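Local coordinates for CghA (Chaetomium globosum, PDB 6KBC), which is a two-domain, calycin-like beta protein of the Diels-Alderase family with a ligand pocket, at residues Arg153-Thr167 against Arg185-His199. Sequence-based numbering, arbitrary orientation.
Sequences RITGSLTHRSLGYPT and RPIAMANATVDLTFH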
loop_
_atom_site.group_PDB
_atom_site.type_symbol
_atom_site.label_atom_id
_atom_site.label_comp_id
_atom_site.label_asym_id
_atom_site.label_seq_id
_atom_site.Cartn_x
_atom_site.Cartn_y
_atom_site.Cartn_z
ATOM N N ARG A 153 -4.794 8.318 -21.870
ATOM C CA ARG A 153 -4.579 7.240 -20.907
ATOM C C ARG A 153 -5.492 7.407 -19.695
ATOM O O ARG A 153 -6.422 6.616 -19.505
ATOM C CB ARG A 153 -3.113 7.198 -20.478
ATOM C CG ARG A 153 -2.167 6.717 -21.572
ATOM C CD ARG A 153 -0.820 7.412 -21.471
ATOM N NE ARG A 153 -0.920 8.815 -21.865
ATOM C CZ ARG A 153 0.012 9.729 -21.620
ATOM N NH1 ARG A 153 1.119 9.394 -20.969
ATOM N NH2 ARG A 153 -0.170 10.982 -22.013
ATOM N N ILE A 154 -5.252 8.432 -18.878
ATOM C CA ILE A 154 -6.039 8.635 -17.663
ATOM C C ILE A 154 -6.103 10.123 -17.339
ATOM O O ILE A 154 -5.088 10.827 -17.381
ATOM C CB ILE A 154 -5.469 7.837 -16.466
ATOM C CG1 ILE A 154 -6.327 8.059 -15.215
ATOM C CG2 ILE A 154 -4.020 8.208 -16.198
ATOM C CD1 ILE A 154 -5.897 7.227 -14.015
ATOM N N THR A 155 -7.300 10.598 -17.001
ATOM C CA THR A 155 -7.492 11.956 -16.514
ATOM C C THR A 155 -8.506 11.949 -15.386
ATOM O O THR A 155 -9.468 11.174 -15.395
ATOM C CB THR A 155 -7.990 12.913 -17.613
ATOM O OG1 THR A 155 -9.286 12.491 -18.052
ATOM C CG2 THR A 155 -7.037 12.937 -18.793
ATOM N N GLY A 156 -8.308 12.837 -14.432
ATOM C CA GLY A 156 -9.282 12.980 -13.384
ATOM C C GLY A 156 -8.610 13.053 -12.049
ATOM O O GLY A 156 -7.401 13.276 -11.943
ATOM N N SER A 157 -9.396 12.848 -10.998
ATOM C CA SER A 157 -8.886 13.066 -9.660
ATOM C C SER A 157 -9.380 11.999 -8.692
ATOM O O SER A 157 -10.380 11.308 -8.914
ATOM C CB SER A 157 -9.286 14.448 -9.123
ATOM O OG SER A 157 -10.685 14.523 -9.018
ATOM N N LEU A 158 -8.628 11.893 -7.606
ATOM C CA LEU A 158 -8.919 11.129 -6.411
ATOM C C LEU A 158 -8.760 12.064 -5.235
ATOM O O LEU A 158 -7.829 12.874 -5.212
ATOM C CB LEU A 158 -7.940 9.948 -6.243
ATOM C CG LEU A 158 -8.207 9.007 -5.072
ATOM C CD1 LEU A 158 -7.788 7.584 -5.397
ATOM C CD2 LEU A 158 -7.422 9.525 -3.864
ATOM N N THR A 159 -9.627 11.936 -4.242
ATOM C CA THR A 159 -9.451 12.726 -3.038
ATOM C C THR A 159 -9.728 11.869 -1.823
ATOM O O THR A 159 -10.517 10.925 -1.870
ATOM C CB THR A 159 -10.365 13.974 -2.985
ATOM O OG1 THR A 159 -11.707 13.573 -2.675
ATOM C CG2 THR A 159 -10.332 14.733 -4.299
ATOM N N HIS A 160 -9.053 12.211 -0.737
ATOM C CA HIS A 160 -9.259 11.605 0.564
ATOM C C HIS A 160 -9.709 12.670 1.542
ATOM O O HIS A 160 -9.182 13.781 1.533
ATOM C CB HIS A 160 -7.966 10.979 1.105
ATOM C CG HIS A 160 -7.494 9.779 0.347
ATOM N ND1 HIS A 160 -6.188 9.621 -0.062
ATOM C CD2 HIS A 160 -8.137 8.639 -0.003
ATOM C CE1 HIS A 160 -6.053 8.452 -0.667
ATOM N NE2 HIS A 160 -7.223 7.837 -0.644
ATOM N N ARG A 161 -10.638 12.304 2.412
ATOM C CA ARG A 161 -11.023 13.098 3.577
ATOM C C ARG A 161 -10.723 12.193 4.757
ATOM O O ARG A 161 -11.476 11.245 5.002
ATOM C CB ARG A 161 -12.504 13.467 3.537
ATOM C CG ARG A 161 -12.844 14.439 2.440
ATOM C CD ARG A 161 -11.697 15.385 2.148
ATOM N NE ARG A 161 -11.930 16.202 0.955
ATOM C CZ ARG A 161 -12.347 17.463 0.957
ATOM N NH1 ARG A 161 -12.637 18.055 2.106
ATOM N NH2 ARG A 161 -12.497 18.117 -0.194
ATOM N N SER A 162 -9.641 12.473 5.480
ATOM C CA SER A 162 -9.221 11.567 6.538
ATOM C C SER A 162 -10.308 11.419 7.584
ATOM O O SER A 162 -10.967 12.390 7.964
ATOM C CB SER A 162 -7.938 12.067 7.203
ATOM O OG SER A 162 -7.573 11.193 8.257
ATOM N N LEU A 163 -10.506 10.189 8.053
ATOM C CA LEU A 163 -11.412 9.996 9.171
ATOM C C LEU A 163 -10.730 10.247 10.512
ATOM O O LEU A 163 -11.373 10.090 11.556
ATOM C CB LEU A 163 -12.015 8.591 9.114
ATOM C CG LEU A 163 -12.812 8.336 7.821
ATOM C CD1 LEU A 163 -13.674 7.098 7.929
ATOM C CD2 LEU A 163 -13.690 9.563 7.465
ATOM N N GLY A 164 -9.455 10.632 10.502
ATOM C CA GLY A 164 -8.752 10.969 11.731
ATOM C C GLY A 164 -8.356 9.788 12.592
ATOM O O GLY A 164 -8.234 9.934 13.816
ATOM N N TYR A 165 -8.180 8.607 11.988
ATOM C CA TYR A 165 -7.739 7.444 12.739
ATOM C C TYR A 165 -6.313 7.664 13.240
ATOM O O TYR A 165 -5.465 8.148 12.488
ATOM C CB TYR A 165 -7.738 6.188 11.860
ATOM C CG TYR A 165 -9.068 5.569 11.504
ATOM C CD1 TYR A 165 -10.256 6.313 11.505
ATOM C CD2 TYR A 165 -9.124 4.238 11.110
ATOM C CE1 TYR A 165 -11.461 5.722 11.155
ATOM C CE2 TYR A 165 -10.303 3.651 10.758
ATOM C CZ TYR A 165 -11.467 4.385 10.778
ATOM O OH TYR A 165 -12.625 3.750 10.417
ATOM N N PRO A 166 -6.008 7.273 14.474
ATOM C CA PRO A 166 -4.610 7.295 14.926
ATOM C C PRO A 166 -3.759 6.374 14.067
ATOM O O PRO A 166 -4.153 5.247 13.761
ATOM C CB PRO A 166 -4.696 6.794 16.373
ATOM C CG PRO A 166 -5.968 6.019 16.438
ATOM C CD PRO A 166 -6.915 6.704 15.485
ATOM N N THR A 167 -2.576 6.853 13.677
ATOM C CA THR A 167 -1.788 6.097 12.709
ATOM C C THR A 167 -0.292 6.402 12.699
ATOM O O THR A 167 0.507 5.573 12.250
ATOM C CB THR A 167 -2.347 6.345 11.305
ATOM O OG1 THR A 167 -1.706 5.465 10.370
ATOM C CG2 THR A 167 -2.109 7.803 10.873
ATOM N N ARG A 185 1.303 4.318 7.410
ATOM C CA ARG A 185 0.117 4.929 6.819
ATOM C C ARG A 185 -0.081 6.342 7.344
ATOM O O ARG A 185 -0.650 6.532 8.434
ATOM C CB ARG A 185 -1.103 4.053 7.095
ATOM C CG ARG A 185 -1.007 2.729 6.324
ATOM C CD ARG A 185 -1.935 1.661 6.869
ATOM N NE ARG A 185 -1.529 1.217 8.191
ATOM C CZ ARG A 185 -0.624 0.267 8.418
ATOM N NH1 ARG A 185 -0.040 -0.351 7.399
ATOM N NH2 ARG A 185 -0.312 -0.056 9.662
ATOM N N PRO A 186 0.366 7.358 6.611
ATOM C CA PRO A 186 0.084 8.740 7.034
ATOM C C PRO A 186 -1.398 9.018 7.186
ATOM O O PRO A 186 -1.794 9.781 8.080
ATOM C CB PRO A 186 0.714 9.571 5.913
ATOM C CG PRO A 186 1.855 8.725 5.447
ATOM C CD PRO A 186 1.284 7.316 5.459
ATOM N N ILE A 187 -2.237 8.427 6.339
ATOM C CA ILE A 187 -3.679 8.455 6.540
ATOM C C ILE A 187 -4.190 7.025 6.491
ATOM O O ILE A 187 -4.218 6.403 5.419
ATOM C CB ILE A 187 -4.409 9.327 5.515
ATOM C CG1 ILE A 187 -3.858 10.754 5.553
ATOM C CG2 ILE A 187 -5.885 9.306 5.822
ATOM C CD1 ILE A 187 -4.266 11.585 4.356
ATOM N N ALA A 188 -4.606 6.518 7.649
ATOM C CA ALA A 188 -5.017 5.127 7.778
ATOM C C ALA A 188 -6.334 4.876 7.064
ATOM O O ALA A 188 -6.510 3.825 6.433
ATOM C CB ALA A 188 -5.137 4.770 9.259
ATOM N N MET A 189 -7.272 5.825 7.152
ATOM C CA MET A 189 -8.625 5.610 6.654
ATOM C C MET A 189 -9.218 6.952 6.242
ATOM O O MET A 189 -9.156 7.922 7.008
ATOM C CB MET A 189 -9.499 4.961 7.729
ATOM C CG MET A 189 -10.918 4.642 7.292
ATOM S SD MET A 189 -10.998 3.620 5.807
ATOM C CE MET A 189 -12.708 3.091 6.037
ATOM N N ALA A 190 -9.804 7.004 5.053
ATOM C CA ALA A 190 -10.373 8.242 4.545
ATOM C C ALA A 190 -11.641 7.937 3.766
ATOM O O ALA A 190 -11.757 6.880 3.137
ATOM C CB ALA A 190 -9.377 8.971 3.641
ATOM N N ASN A 191 -12.604 8.863 3.821
ATOM C CA ASN A 191 -13.616 8.911 2.774
ATOM C C ASN A 191 -12.926 9.232 1.468
ATOM O O ASN A 191 -12.151 10.185 1.384
ATOM C CB ASN A 191 -14.684 9.980 3.042
ATOM C CG ASN A 191 -15.550 9.651 4.211
ATOM O OD1 ASN A 191 -15.850 10.519 5.034
ATOM N ND2 ASN A 191 -15.959 8.390 4.313
ATOM N N ALA A 192 -13.199 8.439 0.448
ATOM C CA ALA A 192 -12.538 8.610 -0.828
ATOM C C ALA A 192 -13.558 9.040 -1.869
ATOM O O ALA A 192 -14.710 8.595 -1.851
ATOM C CB ALA A 192 -11.835 7.317 -1.257
ATOM N N THR A 193 -13.152 9.948 -2.743
ATOM C CA THR A 193 -13.900 10.197 -3.956
ATOM C C THR A 193 -13.001 9.926 -5.143
ATOM O O THR A 193 -11.777 10.077 -5.073
ATOM C CB THR A 193 -14.446 11.631 -4.037
ATOM O OG1 THR A 193 -13.372 12.531 -4.347
ATOM C CG2 THR A 193 -15.087 12.029 -2.734
ATOM N N VAL A 194 -13.626 9.505 -6.232
ATOM C CA VAL A 194 -12.939 9.263 -7.483
ATOM C C VAL A 194 -13.772 9.862 -8.604
ATOM O O VAL A 194 -14.998 9.727 -8.621
ATOM C CB VAL A 194 -12.717 7.754 -7.692
ATOM C CG1 VAL A 194 -12.240 7.489 -9.073
ATOM C CG2 VAL A 194 -11.716 7.228 -6.654
ATOM N N ASP A 195 -13.108 10.515 -9.546
ATOM C CA ASP A 195 -13.807 10.986 -10.737
ATOM C C ASP A 195 -12.770 10.916 -11.857
ATOM O O ASP A 195 -12.010 11.857 -12.091
ATOM C CB ASP A 195 -14.384 12.382 -10.531
ATOM C CG ASP A 195 -15.115 12.909 -11.757
ATOM O OD1 ASP A 195 -15.262 12.153 -12.740
ATOM O OD2 ASP A 195 -15.604 14.059 -11.701
ATOM N N LEU A 196 -12.713 9.762 -12.505
ATOM C CA LEU A 196 -11.602 9.426 -13.370
ATOM C C LEU A 196 -12.137 8.971 -14.714
ATOM O O LEU A 196 -13.220 8.387 -14.800
ATOM C CB LEU A 196 -10.732 8.298 -12.755
ATOM C CG LEU A 196 -9.843 8.658 -11.564
ATOM C CD1 LEU A 196 -9.352 7.368 -10.922
ATOM C CD2 LEU A 196 -8.664 9.495 -12.006
ATOM N N THR A 197 -11.347 9.222 -15.756
ATOM C CA THR A 197 -11.655 8.742 -17.093
ATOM C C THR A 197 -10.451 7.981 -17.612
ATOM O O THR A 197 -9.337 8.515 -17.627
ATOM C CB THR A 197 -12.021 9.894 -18.039
ATOM O OG1 THR A 197 -13.107 10.625 -17.470
ATOM C CG2 THR A 197 -12.438 9.360 -19.399
ATOM N N PHE A 198 -10.682 6.730 -18.010
ATOM C CA PHE A 198 -9.645 5.837 -18.506
ATOM C C PHE A 198 -9.888 5.562 -19.979
ATOM O O PHE A 198 -11.030 5.338 -20.399
ATOM C CB PHE A 198 -9.646 4.493 -17.768
ATOM C CG PHE A 198 -9.415 4.595 -16.287
ATOM C CD1 PHE A 198 -10.441 4.968 -15.437
ATOM C CD2 PHE A 198 -8.185 4.255 -15.737
ATOM C CE1 PHE A 198 -10.240 5.033 -14.070
ATOM C CE2 PHE A 198 -7.979 4.323 -14.376
ATOM C CZ PHE A 198 -9.009 4.717 -13.542
ATOM N N HIS A 199 -8.820 5.545 -20.758
ATOM C CA HIS A 199 -8.913 5.194 -22.166
ATOM C C HIS A 199 -8.584 3.714 -22.306
ATOM O O HIS A 199 -7.495 3.276 -21.923
ATOM C CB HIS A 199 -8.006 6.100 -23.002
ATOM C CG HIS A 199 -8.360 7.559 -22.877
ATOM N ND1 HIS A 199 -8.124 8.292 -21.730
ATOM C CD2 HIS A 199 -8.966 8.410 -23.742
ATOM C CE1 HIS A 199 -8.554 9.530 -21.897
ATOM N NE2 HIS A 199 -9.066 9.628 -23.111
HETATM O O HOH W 1 -12.563 12.471 -15.347
HETATM O O HOH W 2 -12.904 12.607 -0.240
HETATM O O HOH W 3 -7.606 8.123 9.209
HETATM O O HOH W 4 -5.080 8.483 9.950
HETATM O O HOH W 5 0.867 3.847 9.998
HETATM O O HOH W 6 -2.175 2.608 10.633
#
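Thr155, Ser157, Thr159 and Arg161 form the hydrogen-bonded pairs with Thr197, Asp195, Thr193 and Asn191, each joined by two backbone bonds, in an antiparallel ladder of strands 154-162 and 189-199. At one end His199 N donates to Arg153 O; at the other Leu163 N reaches Met189 O in a nearly straight bond. On the polar face, rich in hydroxyls but also carrying Arg161, Asn191 and Asp195, Thr159 OG1 and Thr193 OG1 lie 2.6 Å apart in a hydrogen bond. Both threonines set OG1 between their own N and carbonyl carbon (chi1 75°), which brings the hydroxyls together across the ladder, and a water links Thr159 OG1 to Asn191 O.

The other face is mainly apolar, with His160 and Ser162 as its polar members. Ile154 runs alongside Phe198: Ile154 CD1 is 3.6 Å from Phe198 CE2, and CG1 lies over one ring face. At phi 135° and psi -164°, a CB on Gly156 would jam against Thr155 O and point into Asp195 O; Leu196 CD2 comes to 3.6 Å from Gly156 C. Phe62 of strand 60-69 packs on Ile154, Leu158, Leu196 and Phe198. Further along, His160 CB touches Ala190 CB at 3.5 Å, while His160 NE2 bonds to Asp52 O.

Toward the end of the ladder and into the loop after it, Met189 CB sits over one face of the Tyr165 ring, 3.5 Å from its centroid, a CH-pi contact extended by CG near CZ. Ser162 OG accepts from Gly164 N, two residues on, an ST turn. Waters bridge Tyr165 N to Met189 O, Tyr165 O to Ala188 N, and Thr167 OG1 to Arg185 NE, while Arg185 NH1 hydrogen-bonds to Asn272 O.

The chemistry thus implies a largely apolar, mostly buried face against Phe62, a partly exposed, water-bridged polar face, and a loop held to the 186-188 corner in good part through waters, consistent with an antiparallel calycin-like domain.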